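5-carboxymethyl-2-hydroxymuconate semialdehyde dehydrogenase (Thermus thermophilus, PDB 2D4E) probably catalyses the NAD-dependent oxidation of 5-carboxymethyl-2-hydroxymuconate semialdehyde to the corresponding acid. Local coordinates at residues F298-N301 / G302-T306; E384-R388 / G389-L393; T248-T251 / E252-K255; G399-M403 / K404-E408. One frame throughout, in Å; residues are numbered along the deposited sequence.

All four contacts are local, each made within one unbroken run of chain, and they follow one another in series, none nested in or crossing another. Contact 3 comes first, where strand 244-248 of the parallel sheet turns into helix 251-261 under the NAD diphosphate. Contact 1 lies in the loop that joins helix 286-298 to strand 310-314 of the mixed sheet, and its Cys305 reaches the nicotinamide. Contact 2 shapes the loop between strands 369-372 and 395-398, about 29 Å from contact 3 between centres. Contact 4, directly after strand 395-398, starts helix 404-407. Contacts 1 and 3 thus both touch the cofactor, though not each other, whereas contacts 2 and 4 shape connections of the mixed sheet.

Contact 1. Residues F298-N301 / G302-T306; sequences FSFN and GERCT. With NAD (nicotinamide-adenine-dinucleotide), chain K.
Phe300 packs against Arg304 across a tight turn, and its side chain meets first the guanidinium and then, along one ring edge, the carbonyl of Glu303. CB lies over the centre of the guanidinium, 3.8 Å from Arg304 CZ. At the root of the ring, CG is 3.9 Å from Arg304 NH1, and CD2 comes within 3.5 Å of the same nitrogen. On the other flank CD1 is 3.4 Å from Glu303 O, which sits at the ring edge. Ring and guanidinium planes are 27° apart. Arg304 gets there with CG anti to its N (chi1 -178°) and bends at chi2 and chi3 that fold the chain back, so that NH2 donates to Ser299 OG at 2.7 Å. Ser299 OG in turn donates to Phe295 O. Were Arg304 a leucine, Ser299 OG would probably lose its donor and Phe300 CB the flat group lying against it. The main chain is drawn in by Gly302 N to Ser299 O (3.0 Å) and Glu303 N to Phe300 O (2.8 Å), with positive phi at Phe300, Asn301 and Gly302. Just beyond the turn, Cys305 SG lies 3.2 Å from C4N of the nicotinamide, a placement consistent with the nucleophilic cysteine of aldehyde dehydrogenases. Asn301 OD1 and Glu303 OE2 tie the turn to the loop before helix 350-365, through Gly345 N and Ile348 N. The whole sits between helix 286-298 and strand 310-314, with the Phe300 side chain against Ile120 and Gln124 of helix 118-136 and Phe298 and Ser299 against Phe513 of the second subunit.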
loop_
_atom_site.group_PDB
_atom_site.type_symbol
_atom_site.label_atom_id
_atom_site.label_comp_id
_atom_site.label_asym_id
_atom_site.label_seq_id
_atom_site.Cartn_x
_atom_site.Cartn_y
_atom_site.Cartn_z
ATOM N N PHE C 298 -33.401 16.067 -8.672
ATOM C CA PHE C 298 -34.719 15.989 -8.055
ATOM C C PHE C 298 -34.967 14.875 -7.039
ATOM O O PHE C 298 -35.892 14.978 -6.238
ATOM C CB PHE C 298 -35.795 15.977 -9.148
ATOM C CG PHE C 298 -35.781 17.215 -10.010
ATOM C CD1 PHE C 298 -35.697 17.117 -11.397
ATOM C CD2 PHE C 298 -35.801 18.480 -9.428
ATOM C CE1 PHE C 298 -35.627 18.267 -12.195
ATOM C CE2 PHE C 298 -35.732 19.633 -10.207
ATOM C CZ PHE C 298 -35.644 19.530 -11.595
ATOM N N SER C 299 -34.162 13.819 -7.055
ATOM C CA SER C 299 -34.354 12.748 -6.081
ATOM C C SER C 299 -34.045 13.303 -4.686
ATOM O O SER C 299 -33.396 14.347 -4.556
ATOM C CB SER C 299 -33.428 11.567 -6.376
ATOM O OG SER C 299 -32.079 11.929 -6.155
ATOM N N PHE C 300 -34.511 12.604 -3.653
ATOM C CA PHE C 300 -34.292 13.018 -2.268
ATOM C C PHE C 300 -34.791 14.453 -2.031
ATOM O O PHE C 300 -34.206 15.220 -1.253
ATOM C CB PHE C 300 -32.802 12.892 -1.915
ATOM C CG PHE C 300 -32.549 12.406 -0.505
ATOM C CD1 PHE C 300 -32.267 13.304 0.522
ATOM C CD2 PHE C 300 -32.625 11.046 -0.202
ATOM C CE1 PHE C 300 -32.064 12.855 1.831
ATOM C CE2 PHE C 300 -32.423 10.587 1.109
ATOM C CZ PHE C 300 -32.144 11.495 2.126
ATOM N N ASN C 301 -35.888 14.792 -2.710
ATOM C CA ASN C 301 -36.517 16.110 -2.623
ATOM C C ASN C 301 -35.529 17.243 -2.850
ATOM O O ASN C 301 -35.716 18.335 -2.324
ATOM C CB ASN C 301 -37.194 16.321 -1.257
ATOM C CG ASN C 301 -38.199 15.234 -0.919
ATOM O OD1 ASN C 301 -38.652 14.499 -1.796
ATOM N ND2 ASN C 301 -38.559 15.136 0.357
ATOM N N GLY C 302 -34.482 16.988 -3.628
ATOM C CA GLY C 302 -33.494 18.024 -3.892
ATOM C C GLY C 302 -32.611 18.364 -2.699
ATOM O O GLY C 302 -31.749 19.235 -2.787
ATOM N N GLU C 303 -32.811 17.671 -1.584
ATOM C CA GLU C 303 -32.027 17.923 -0.378
ATOM C C GLU C 303 -30.872 16.925 -0.229
ATOM O O GLU C 303 -30.711 16.269 0.799
ATOM C CB GLU C 303 -32.959 17.885 0.836
ATOM C CG GLU C 303 -34.130 18.851 0.684
ATOM C CD GLU C 303 -35.217 18.655 1.726
ATOM O OE1 GLU C 303 -35.672 17.508 1.918
ATOM O OE2 GLU C 303 -35.630 19.653 2.342
ATOM N N ARG C 304 -30.071 16.830 -1.285
ATOM C CA ARG C 304 -28.923 15.936 -1.329
ATOM C C ARG C 304 -27.671 16.780 -1.569
ATOM O O ARG C 304 -27.638 17.616 -2.474
ATOM C CB ARG C 304 -29.108 14.921 -2.457
ATOM C CG ARG C 304 -27.989 13.906 -2.574
ATOM C CD ARG C 304 -28.483 12.498 -2.308
ATOM N NE ARG C 304 -29.322 11.973 -3.384
ATOM C CZ ARG C 304 -29.975 10.816 -3.309
ATOM N NH1 ARG C 304 -29.883 10.076 -2.211
ATOM N NH2 ARG C 304 -30.726 10.401 -4.320
ATOM N N CYS C 305 -26.645 16.568 -0.752
ATOM C CA CYS C 305 -25.412 17.335 -0.873
ATOM C C CYS C 305 -24.708 17.163 -2.205
ATOM O O CYS C 305 -24.082 18.097 -2.702
ATOM C CB CYS C 305 -24.441 16.958 0.246
ATOM S SG CYS C 305 -23.858 15.236 0.215
ATOM N N THR C 306 -24.800 15.966 -2.770
ATOM C CA THR C 306 -24.153 15.650 -4.040
ATOM C C THR C 306 -25.055 15.919 -5.244
ATOM O O THR C 306 -24.754 15.499 -6.364
ATOM C CB THR C 306 -23.752 14.173 -4.081
ATOM O OG1 THR C 306 -24.919 13.368 -3.862
ATOM C CG2 THR C 306 -22.714 13.866 -2.995
HETATM P PA NAD K . -26.174 22.856 9.542
HETATM O O1A NAD K . -26.733 24.060 10.146
HETATM O O2A NAD K . -24.729 22.983 9.284
HETATM O O5B NAD K . -26.360 21.521 10.447
HETATM C C5B NAD K . -25.338 20.492 10.664
HETATM C C4B NAD K . -25.155 20.323 12.156
HETATM O O4B NAD K . -24.493 21.536 12.575
HETATM C C3B NAD K . -26.474 20.292 12.979
HETATM O O3B NAD K . -26.523 19.118 13.816
HETATM C C2B NAD K . -26.415 21.618 13.755
HETATM O O2B NAD K . -27.075 21.556 15.040
HETATM C C1B NAD K . -24.921 21.854 13.848
HETATM N N9A NAD K . -24.593 23.246 14.093
HETATM C C8A NAD K . -25.162 24.391 13.565
HETATM N N7A NAD K . -24.604 25.536 14.023
HETATM C C5A NAD K . -23.618 25.070 14.893
HETATM C C6A NAD K . -22.655 25.767 15.716
HETATM N N6A NAD K . -22.567 27.098 15.767
HETATM N N1A NAD K . -21.804 24.976 16.474
HETATM C C2A NAD K . -21.904 23.589 16.418
HETATM N N3A NAD K . -22.752 22.868 15.699
HETATM C C4A NAD K . -23.591 23.659 14.949
HETATM O O3 NAD K . -26.965 22.579 8.272
HETATM P PN NAD K . -27.916 21.464 7.668
HETATM O O1N NAD K . -29.146 22.173 7.258
HETATM O O2N NAD K . -28.083 20.383 8.654
HETATM O O5D NAD K . -26.993 21.219 6.449
HETATM C C5D NAD K . -27.338 20.684 5.195
HETATM C C4D NAD K . -25.978 20.840 4.590
HETATM O O4D NAD K . -25.133 19.696 4.845
HETATM C C3D NAD K . -25.920 21.177 3.107
HETATM O O3D NAD K . -25.069 22.305 2.823
HETATM C C2D NAD K . -25.425 19.854 2.525
HETATM O O2D NAD K . -24.761 20.068 1.262
HETATM C C1D NAD K . -24.530 19.350 3.635
HETATM N N1N NAD K . -24.284 17.900 3.575
HETATM C C2N NAD K . -23.003 17.590 3.142
HETATM C C3N NAD K . -22.699 16.241 3.044
HETATM C C7N NAD K . -21.337 15.764 2.559
HETATM O O7N NAD K . -21.131 14.566 2.500
HETATM N N7N NAD K . -20.398 16.657 2.200
HETATM C C4N NAD K . -23.685 15.204 3.379
HETATM C C5N NAD K . -24.958 15.676 3.811
HETATM C C6N NAD K . -25.328 16.987 3.932
#

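Contact 2. Residues E384-R388 / G389-L393; sequences EDLSR and GNYLL
Leu386 and Tyr391 meet through apolar contact, the two side chains crossing at about a right angle. Leu386 CD2 stands over one face of the phenol ring in a CH-pi interaction, 4.0 Å from the centroid and 17° off the ring normal, displaced toward CE1 and CZ. CB of the leucine touches Tyr391 CD1 at 3.6 Å, while its other methyl, CD1, lies 4.0 Å from Tyr391 CG. With chi1 at -62°, the tyrosine CG stays beside its own N and the ring swings back under the preceding turn. Shrinking Tyr391 to a serine is likely to leave Leu386 CD2 without the face it rests on and to open a gap between the turn and Ala50 and Pro346, which the tyrosine also touches. That turn is a type I beta turn from Leu386 to Gly389, set in the connection between strands 369-372 and 395-398. Backbone bonding closes it: Gly389 N donates to Leu386 O at 3.0 Å. Gly389 is packed so closely that a CB there would run into Tyr391 CE1. Side-chain hydrogen bonds brace the start of the turn. Asp385 OD1 accepts from Ser387 N (3.2 Å), making an Asx turn, and from Ser387 OG (3.0 Å). The first donor approaches from well above the carboxylate plane, whereas the hydroxyl comes on the syn side, close to that plane.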
loop_
_atom_site.group_PDB
_atom_site.type_symbol
_atom_site.label_atom_id
_atom_site.label_comp_id
_atom_site.label_asym_id
_atom_site.label_seq_id
_atom_site.Cartn_x
_atom_site.Cartn_y
_atom_site.Cartn_z
ATOM N N GLU C 384 -54.754 16.061 -3.868
ATOM C CA GLU C 384 -54.856 16.451 -2.463
ATOM C C GLU C 384 -54.322 17.864 -2.262
ATOM O O GLU C 384 -53.473 18.330 -3.020
ATOM C CB GLU C 384 -54.039 15.505 -1.579
ATOM C CG GLU C 384 -54.425 14.045 -1.660
ATOM C CD GLU C 384 -53.307 13.135 -1.177
ATOM O OE1 GLU C 384 -52.260 13.084 -1.850
ATOM O OE2 GLU C 384 -53.469 12.480 -0.129
ATOM N N ASP C 385 -54.818 18.541 -1.232
ATOM C CA ASP C 385 -54.365 19.891 -0.913
ATOM C C ASP C 385 -53.061 19.754 -0.123
ATOM O O ASP C 385 -53.017 19.066 0.898
ATOM C CB ASP C 385 -55.437 20.619 -0.092
ATOM C CG ASP C 385 -54.914 21.873 0.582
ATOM O OD1 ASP C 385 -54.164 22.638 -0.063
ATOM O OD2 ASP C 385 -55.265 22.098 1.761
ATOM N N LEU C 386 -52.001 20.403 -0.601
ATOM C CA LEU C 386 -50.692 20.319 0.051
ATOM C C LEU C 386 -50.249 21.596 0.755
ATOM O O LEU C 386 -49.104 21.688 1.212
ATOM C CB LEU C 386 -49.622 19.947 -0.979
ATOM C CG LEU C 386 -49.809 18.686 -1.821
ATOM C CD1 LEU C 386 -48.721 18.644 -2.881
ATOM C CD2 LEU C 386 -49.771 17.441 -0.932
ATOM N N SER C 387 -51.142 22.574 0.849
ATOM C CA SER C 387 -50.811 23.854 1.475
ATOM C C SER C 387 -50.325 23.755 2.921
ATOM O O SER C 387 -49.663 24.670 3.414
ATOM C CB SER C 387 -52.016 24.795 1.416
ATOM O OG SER C 387 -53.078 24.291 2.204
ATOM N N ARG C 388 -50.647 22.657 3.600
ATOM C CA ARG C 388 -50.230 22.492 4.993
ATOM C C ARG C 388 -48.792 22.004 5.142
ATOM O O ARG C 388 -48.200 22.127 6.214
ATOM C CB ARG C 388 -51.167 21.525 5.725
ATOM C CG ARG C 388 -52.637 21.907 5.666
ATOM C CD ARG C 388 -52.857 23.363 6.041
ATOM N NE ARG C 388 -52.434 23.666 7.404
ATOM C CZ ARG C 388 -52.465 24.884 7.937
ATOM N NH1 ARG C 388 -52.899 25.913 7.220
ATOM N NH2 ARG C 388 -52.062 25.074 9.186
ATOM N N GLY C 389 -48.234 21.451 4.069
ATOM C CA GLY C 389 -46.867 20.957 4.118
ATOM C C GLY C 389 -45.892 21.900 3.437
ATOM O O GLY C 389 -46.295 22.920 2.883
ATOM N N ASN C 390 -44.608 21.565 3.472
ATOM C CA ASN C 390 -43.587 22.406 2.850
ATOM C C ASN C 390 -43.227 21.905 1.449
ATOM O O ASN C 390 -42.061 21.650 1.155
ATOM C CB ASN C 390 -42.346 22.414 3.731
ATOM C CG ASN C 390 -42.673 22.694 5.178
ATOM O OD1 ASN C 390 -43.262 23.721 5.497
ATOM N ND2 ASN C 390 -42.294 21.777 6.063
ATOM N N TYR C 391 -44.232 21.782 0.585
ATOM C CA TYR C 391 -44.018 21.285 -0.769
ATOM C C TYR C 391 -43.622 22.334 -1.801
ATOM O O TYR C 391 -44.283 23.365 -1.957
ATOM C CB TYR C 391 -45.267 20.554 -1.268
ATOM C CG TYR C 391 -45.653 19.333 -0.457
ATOM C CD1 TYR C 391 -46.468 19.444 0.678
ATOM C CD2 TYR C 391 -45.212 18.066 -0.826
ATOM C CE1 TYR C 391 -46.832 18.314 1.421
ATOM C CE2 TYR C 391 -45.569 16.935 -0.093
ATOM C CZ TYR C 391 -46.376 17.062 1.026
ATOM O OH TYR C 391 -46.705 15.934 1.748
ATOM N N LEU C 392 -42.537 22.052 -2.512
ATOM C CA LEU C 392 -42.055 22.944 -3.553
ATOM C C LEU C 392 -42.079 22.175 -4.864
ATOM O O LEU C 392 -41.712 21.001 -4.911
ATOM C CB LEU C 392 -40.622 23.406 -3.273
ATOM C CG LEU C 392 -40.094 24.383 -4.337
ATOM C CD1 LEU C 392 -40.786 25.738 -4.168
ATOM C CD2 LEU C 392 -38.589 24.536 -4.218
ATOM N N LEU C 393 -42.526 22.832 -5.924
ATOM C CA LEU C 393 -42.568 22.195 -7.230
ATOM C C LEU C 393 -41.151 22.064 -7.783
ATOM O O LEU C 393 -40.317 22.959 -7.606
ATOM C CB LEU C 393 -43.412 23.022 -8.200
ATOM C CG LEU C 393 -44.920 23.134 -7.990
ATOM C CD1 LEU C 393 -45.466 24.217 -8.912
ATOM C CD2 LEU C 393 -45.587 21.792 -8.278
#

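Contact 3. Residues T248-T251 / E252-K255; sequences TGET and ETGK. With NA (sodium ion), chain J; NAD (nicotinamide-adenine-dinucleotide), chain K.
The carboxylate of Glu250, whose CB lies 3.8 Å from Thr253 OG1, and the nicotinamide ring are two flat groups at this turn. One face of the nicotinamide is covered by Thr248, with CG2 3.3 Å from C4N, and the opposite face by the sulfur of Cys305. The carboxylate binds the sodium ion through OE1 at 2.3 Å. This is the strand-to-helix turn of a Rossmann-like NAD domain: strand 244-248 ends at Thr248, and Glu250 occupies the N-cap position of helix 251-261. Its CG lies beside the backbone N (chi1 -54°) and the chain then runs extended, carrying OE1 to the ion on the cofactor's diphosphate. There the sodium also contacts NAD O3 and O1N, both at 2.6 Å, and more distantly O1A; Arg355 is a second partner of OE1. Positive charge from the ion and the arginine would be expected to favour an ionised carboxylate. Gly249 passes so near the diphosphate that a CB would collide with O2A. In the first helical turn Gly254 N donates to Glu250 O at 3.0 Å, in the carbonyl plane, and Lys255 N to Thr251 O. Thr251 also packs on Leu265 of the second subunit. Two groups at the helix start grip the same phosphate oxygen, O2A of NAD: Glu250 N at 3.1 Å and Thr253 OG1 at 2.8 Å.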
loop_
_atom_site.group_PDB
_atom_site.type_symbol
_atom_site.label_atom_id
_atom_site.label_comp_id
_atom_site.label_asym_id
_atom_site.label_seq_id
_atom_site.Cartn_x
_atom_site.Cartn_y
_atom_site.Cartn_z
ATOM N N THR C 248 -20.926 17.354 9.302
ATOM C CA THR C 248 -21.587 17.186 8.027
ATOM C C THR C 248 -22.662 18.265 8.041
ATOM O O THR C 248 -23.654 18.163 8.765
ATOM C CB THR C 248 -22.202 15.787 7.907
ATOM O OG1 THR C 248 -21.169 14.802 8.040
ATOM C CG2 THR C 248 -22.859 15.611 6.555
ATOM N N GLY C 249 -22.439 19.319 7.265
ATOM C CA GLY C 249 -23.380 20.425 7.228
ATOM C C GLY C 249 -22.940 21.522 6.275
ATOM O O GLY C 249 -22.163 21.274 5.355
ATOM N N GLU C 250 -23.434 22.734 6.499
ATOM C CA GLU C 250 -23.120 23.870 5.642
ATOM C C GLU C 250 -21.692 24.352 5.806
ATOM O O GLU C 250 -21.090 24.228 6.879
ATOM C CB GLU C 250 -24.085 25.029 5.912
ATOM C CG GLU C 250 -25.545 24.639 5.812
ATOM C CD GLU C 250 -26.472 25.836 5.852
ATOM O OE1 GLU C 250 -27.620 25.680 6.313
ATOM O OE2 GLU C 250 -26.060 26.928 5.413
ATOM N N THR C 251 -21.160 24.909 4.726
ATOM C CA THR C 251 -19.801 25.415 4.716
ATOM C C THR C 251 -19.596 26.494 5.776
ATOM O O THR C 251 -18.560 26.531 6.450
ATOM C CB THR C 251 -19.457 25.975 3.328
ATOM O OG1 THR C 251 -19.610 24.933 2.351
ATOM C CG2 THR C 251 -18.029 26.497 3.297
ATOM N N GLU C 252 -20.592 27.360 5.935
ATOM C CA GLU C 252 -20.501 28.438 6.912
ATOM C C GLU C 252 -20.427 27.853 8.312
ATOM O O GLU C 252 -19.767 28.404 9.190
ATOM C CB GLU C 252 -21.704 29.376 6.781
ATOM C CG GLU C 252 -21.661 30.593 7.697
ATOM C CD GLU C 252 -20.366 31.390 7.575
ATOM O OE1 GLU C 252 -19.999 31.792 6.443
ATOM O OE2 GLU C 252 -19.719 31.617 8.623
ATOM N N THR C 253 -21.103 26.730 8.518
ATOM C CA THR C 253 -21.079 26.073 9.816
ATOM C C THR C 253 -19.674 25.521 10.021
ATOM O O THR C 253 -19.179 25.450 11.143
ATOM C CB THR C 253 -22.100 24.922 9.880
ATOM O OG1 THR C 253 -23.409 25.434 9.588
ATOM C CG2 THR C 253 -22.107 24.281 11.269
ATOM N N GLY C 254 -19.031 25.138 8.923
ATOM C CA GLY C 254 -17.676 24.623 9.012
ATOM C C GLY C 254 -16.753 25.694 9.568
ATOM O O GLY C 254 -15.905 25.416 10.418
ATOM N N LYS C 255 -16.928 26.927 9.097
ATOM C CA LYS C 255 -16.110 28.049 9.547
ATOM C C LYS C 255 -16.295 28.332 11.035
ATOM O O LYS C 255 -15.322 28.539 11.772
ATOM C CB LYS C 255 -16.453 29.308 8.750
ATOM C CG LYS C 255 -15.997 29.274 7.306
ATOM C CD LYS C 255 -16.369 30.557 6.584
ATOM C CE LYS C 255 -16.065 30.462 5.094
ATOM N NZ LYS C 255 -16.582 31.652 4.356
HETATM NA NA NA J . -28.659 24.585 8.003
HETATM P PA NAD K . -26.174 22.856 9.542
HETATM O O1A NAD K . -26.733 24.060 10.146
HETATM O O2A NAD K . -24.729 22.983 9.284
HETATM O O5B NAD K . -26.360 21.521 10.447
HETATM C C5B NAD K . -25.338 20.492 10.664
HETATM C C4B NAD K . -25.155 20.323 12.156
HETATM O O4B NAD K . -24.493 21.536 12.575
HETATM C C3B NAD K . -26.474 20.292 12.979
HETATM O O3B NAD K . -26.523 19.118 13.816
HETATM C C2B NAD K . -26.415 21.618 13.755
HETATM O O2B NAD K . -27.075 21.556 15.040
HETATM C C1B NAD K . -24.921 21.854 13.848
HETATM N N9A NAD K . -24.593 23.246 14.093
HETATM C C8A NAD K . -25.162 24.391 13.565
HETATM N N7A NAD K . -24.604 25.536 14.023
HETATM C C5A NAD K . -23.618 25.070 14.893
HETATM C C6A NAD K . -22.655 25.767 15.716
HETATM N N6A NAD K . -22.567 27.098 15.767
HETATM N N1A NAD K . -21.804 24.976 16.474
HETATM C C2A NAD K . -21.904 23.589 16.418
HETATM N N3A NAD K . -22.752 22.868 15.699
HETATM C C4A NAD K . -23.591 23.659 14.949
HETATM O O3 NAD K . -26.965 22.579 8.272
HETATM P PN NAD K . -27.916 21.464 7.668
HETATM O O1N NAD K . -29.146 22.173 7.258
HETATM O O2N NAD K . -28.083 20.383 8.654
HETATM O O5D NAD K . -26.993 21.219 6.449
HETATM C C5D NAD K . -27.338 20.684 5.195
HETATM C C4D NAD K . -25.978 20.840 4.590
HETATM O O4D NAD K . -25.133 19.696 4.845
HETATM C C3D NAD K . -25.920 21.177 3.107
HETATM O O3D NAD K . -25.069 22.305 2.823
HETATM C C2D NAD K . -25.425 19.854 2.525
HETATM O O2D NAD K . -24.761 20.068 1.262
HETATM C C1D NAD K . -24.530 19.350 3.635
HETATM N N1N NAD K . -24.284 17.900 3.575
HETATM C C2N NAD K . -23.003 17.590 3.142
HETATM C C3N NAD K . -22.699 16.241 3.044
HETATM C C7N NAD K . -21.337 15.764 2.559
HETATM O O7N NAD K . -21.131 14.566 2.500
HETATM N N7N NAD K . -20.398 16.657 2.200
HETATM C C4N NAD K . -23.685 15.204 3.379
HETATM C C5N NAD K . -24.958 15.676 3.811
HETATM C C6N NAD K . -25.328 16.987 3.932
#

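Contact 4. Residues G399-M403 / K404-E408; sequences GENHM and KIAQE
A type I beta turn, Glu400 to Met403, runs straight into helix 404-407, with Met403 at the N-cap, and the first helical turn folds back on it through Gln407 and Ala406. Gln407 NE2 donates to Asn401 O at 2.7 Å and 172°, almost straight. The acceptor lies in the plane of the Gln407 amide, while the donor is tilted from the carbonyl plane. A bend at chi2 (-66°) turns the glutamine back over the turn, its amide nearly perpendicular (87°) to that of Asn401. NE2 also bonds Asp432 O, so two carbonyls hold this group, and Asn401 OD1 is bound by Arg310. At the cap, Met403 O accepts from both Gln407 N (2.9 Å) and Ala406 N (3.0 Å), the former in the carbonyl plane and the latter from well above it. Ala406 CB fits into the turn, 3.4 Å from Glu400 O. Met403 CB approaches Ile405 CG1 at 4.2 Å, and its extended chain takes SD back to Glu400 N in a weak hydrogen bond. On the outer side His402 NE2 bonds Glu400 OE1 at 2.5 Å. The leading amides of the helix, Lys404 N and Ile405 N, are met by the carboxylate of Glu366, which comes from elsewhere in the chain. The arrangement is that of a beta turn delivering an N-cap residue to a short helix between two strands of the mixed sheet.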
loop_
_atom_site.group_PDB
_atom_site.type_symbol
_atom_site.label_atom_id
_atom_site.label_comp_id
_atom_site.label_asym_id
_atom_site.label_seq_id
_atom_site.Cartn_x
_atom_site.Cartn_y
_atom_site.Cartn_z
ATOM N N GLY C 399 -29.860 29.878 -16.861
ATOM C CA GLY C 399 -29.141 31.062 -16.442
ATOM C C GLY C 399 -27.672 31.074 -16.802
ATOM O O GLY C 399 -27.243 30.438 -17.767
ATOM N N GLU C 400 -26.899 31.812 -16.015
ATOM C CA GLU C 400 -25.465 31.937 -16.239
ATOM C C GLU C 400 -24.744 31.527 -14.968
ATOM O O GLU C 400 -25.263 31.702 -13.867
ATOM C CB GLU C 400 -25.118 33.376 -16.622
ATOM C CG GLU C 400 -25.951 33.888 -17.785
ATOM C CD GLU C 400 -25.607 35.314 -18.192
ATOM O OE1 GLU C 400 -25.601 36.211 -17.318
ATOM O OE2 GLU C 400 -25.352 35.539 -19.395
ATOM N N ASN C 401 -23.541 30.991 -15.131
ATOM C CA ASN C 401 -22.751 30.504 -14.011
ATOM C C ASN C 401 -22.370 31.540 -12.955
ATOM O O ASN C 401 -22.049 31.180 -11.825
ATOM C CB ASN C 401 -21.489 29.815 -14.537
ATOM C CG ASN C 401 -20.910 28.834 -13.539
ATOM O OD1 ASN C 401 -21.558 27.853 -13.179
ATOM N ND2 ASN C 401 -19.691 29.097 -13.079
ATOM N N HIS C 402 -22.409 32.820 -13.312
ATOM C CA HIS C 402 -22.053 33.886 -12.375
ATOM C C HIS C 402 -23.247 34.288 -11.506
ATOM O O HIS C 402 -23.099 35.035 -10.536
ATOM C CB HIS C 402 -21.559 35.115 -13.142
ATOM C CG HIS C 402 -22.647 35.830 -13.885
ATOM N ND1 HIS C 402 -23.616 36.579 -13.249
ATOM C CD2 HIS C 402 -22.957 35.859 -15.204
ATOM C CE1 HIS C 402 -24.477 37.035 -14.141
ATOM N NE2 HIS C 402 -24.100 36.612 -15.335
ATOM N N MET C 403 -24.431 33.809 -11.868
ATOM C CA MET C 403 -25.629 34.133 -11.107
ATOM C C MET C 403 -25.586 33.545 -9.704
ATOM O O MET C 403 -24.923 32.538 -9.456
ATOM C CB MET C 403 -26.874 33.633 -11.833
ATOM C CG MET C 403 -27.180 34.396 -13.106
ATOM S SD MET C 403 -28.640 33.760 -13.928
ATOM C CE MET C 403 -28.894 35.038 -15.192
ATOM N N LYS C 404 -26.298 34.194 -8.791
ATOM C CA LYS C 404 -26.356 33.762 -7.408
ATOM C C LYS C 404 -26.947 32.353 -7.284
ATOM O O LYS C 404 -26.481 31.556 -6.471
ATOM C CB LYS C 404 -27.185 34.761 -6.594
ATOM C CG LYS C 404 -27.186 34.504 -5.090
ATOM C CD LYS C 404 -28.066 35.512 -4.353
ATOM C CE LYS C 404 -27.532 36.937 -4.471
ATOM N NZ LYS C 404 -26.265 37.121 -3.707
ATOM N N ILE C 405 -27.960 32.036 -8.089
ATOM C CA ILE C 405 -28.569 30.709 -8.012
ATOM C C ILE C 405 -27.639 29.640 -8.558
ATOM O O ILE C 405 -27.875 28.445 -8.372
ATOM C CB ILE C 405 -29.921 30.620 -8.775
ATOM C CG1 ILE C 405 -29.734 30.985 -10.246
ATOM C CG2 ILE C 405 -30.950 31.510 -8.109
ATOM C CD1 ILE C 405 -30.955 30.684 -11.100
ATOM N N ALA C 406 -26.585 30.068 -9.241
ATOM C CA ALA C 406 -25.615 29.129 -9.789
ATOM C C ALA C 406 -24.430 28.996 -8.829
ATOM O O ALA C 406 -23.801 27.942 -8.742
ATOM C CB ALA C 406 -25.128 29.613 -11.153
ATOM N N GLN C 407 -24.146 30.068 -8.102
ATOM C CA GLN C 407 -23.022 30.104 -7.172
ATOM C C GLN C 407 -23.318 29.624 -5.756
ATOM O O GLN C 407 -22.426 29.115 -5.079
ATOM C CB GLN C 407 -22.465 31.530 -7.092
ATOM C CG GLN C 407 -21.740 32.004 -8.350
ATOM C CD GLN C 407 -20.464 31.230 -8.600
ATOM O OE1 GLN C 407 -19.619 31.093 -7.706
ATOM N NE2 GLN C 407 -20.308 30.722 -9.819
ATOM N N GLU C 408 -24.557 29.788 -5.303
ATOM C CA GLU C 408 -24.896 29.396 -3.944
ATOM C C GLU C 408 -25.747 28.150 -3.861
ATOM O O GLU C 408 -26.612 27.914 -4.707
ATOM C CB GLU C 408 -25.596 30.550 -3.225
ATOM C CG GLU C 408 -24.780 31.831 -3.198
ATOM C CD GLU C 408 -25.404 32.914 -2.329
ATOM O OE1 GLU C 408 -24.897 34.055 -2.365
ATOM O OE2 GLU C 408 -26.389 32.633 -1.606
#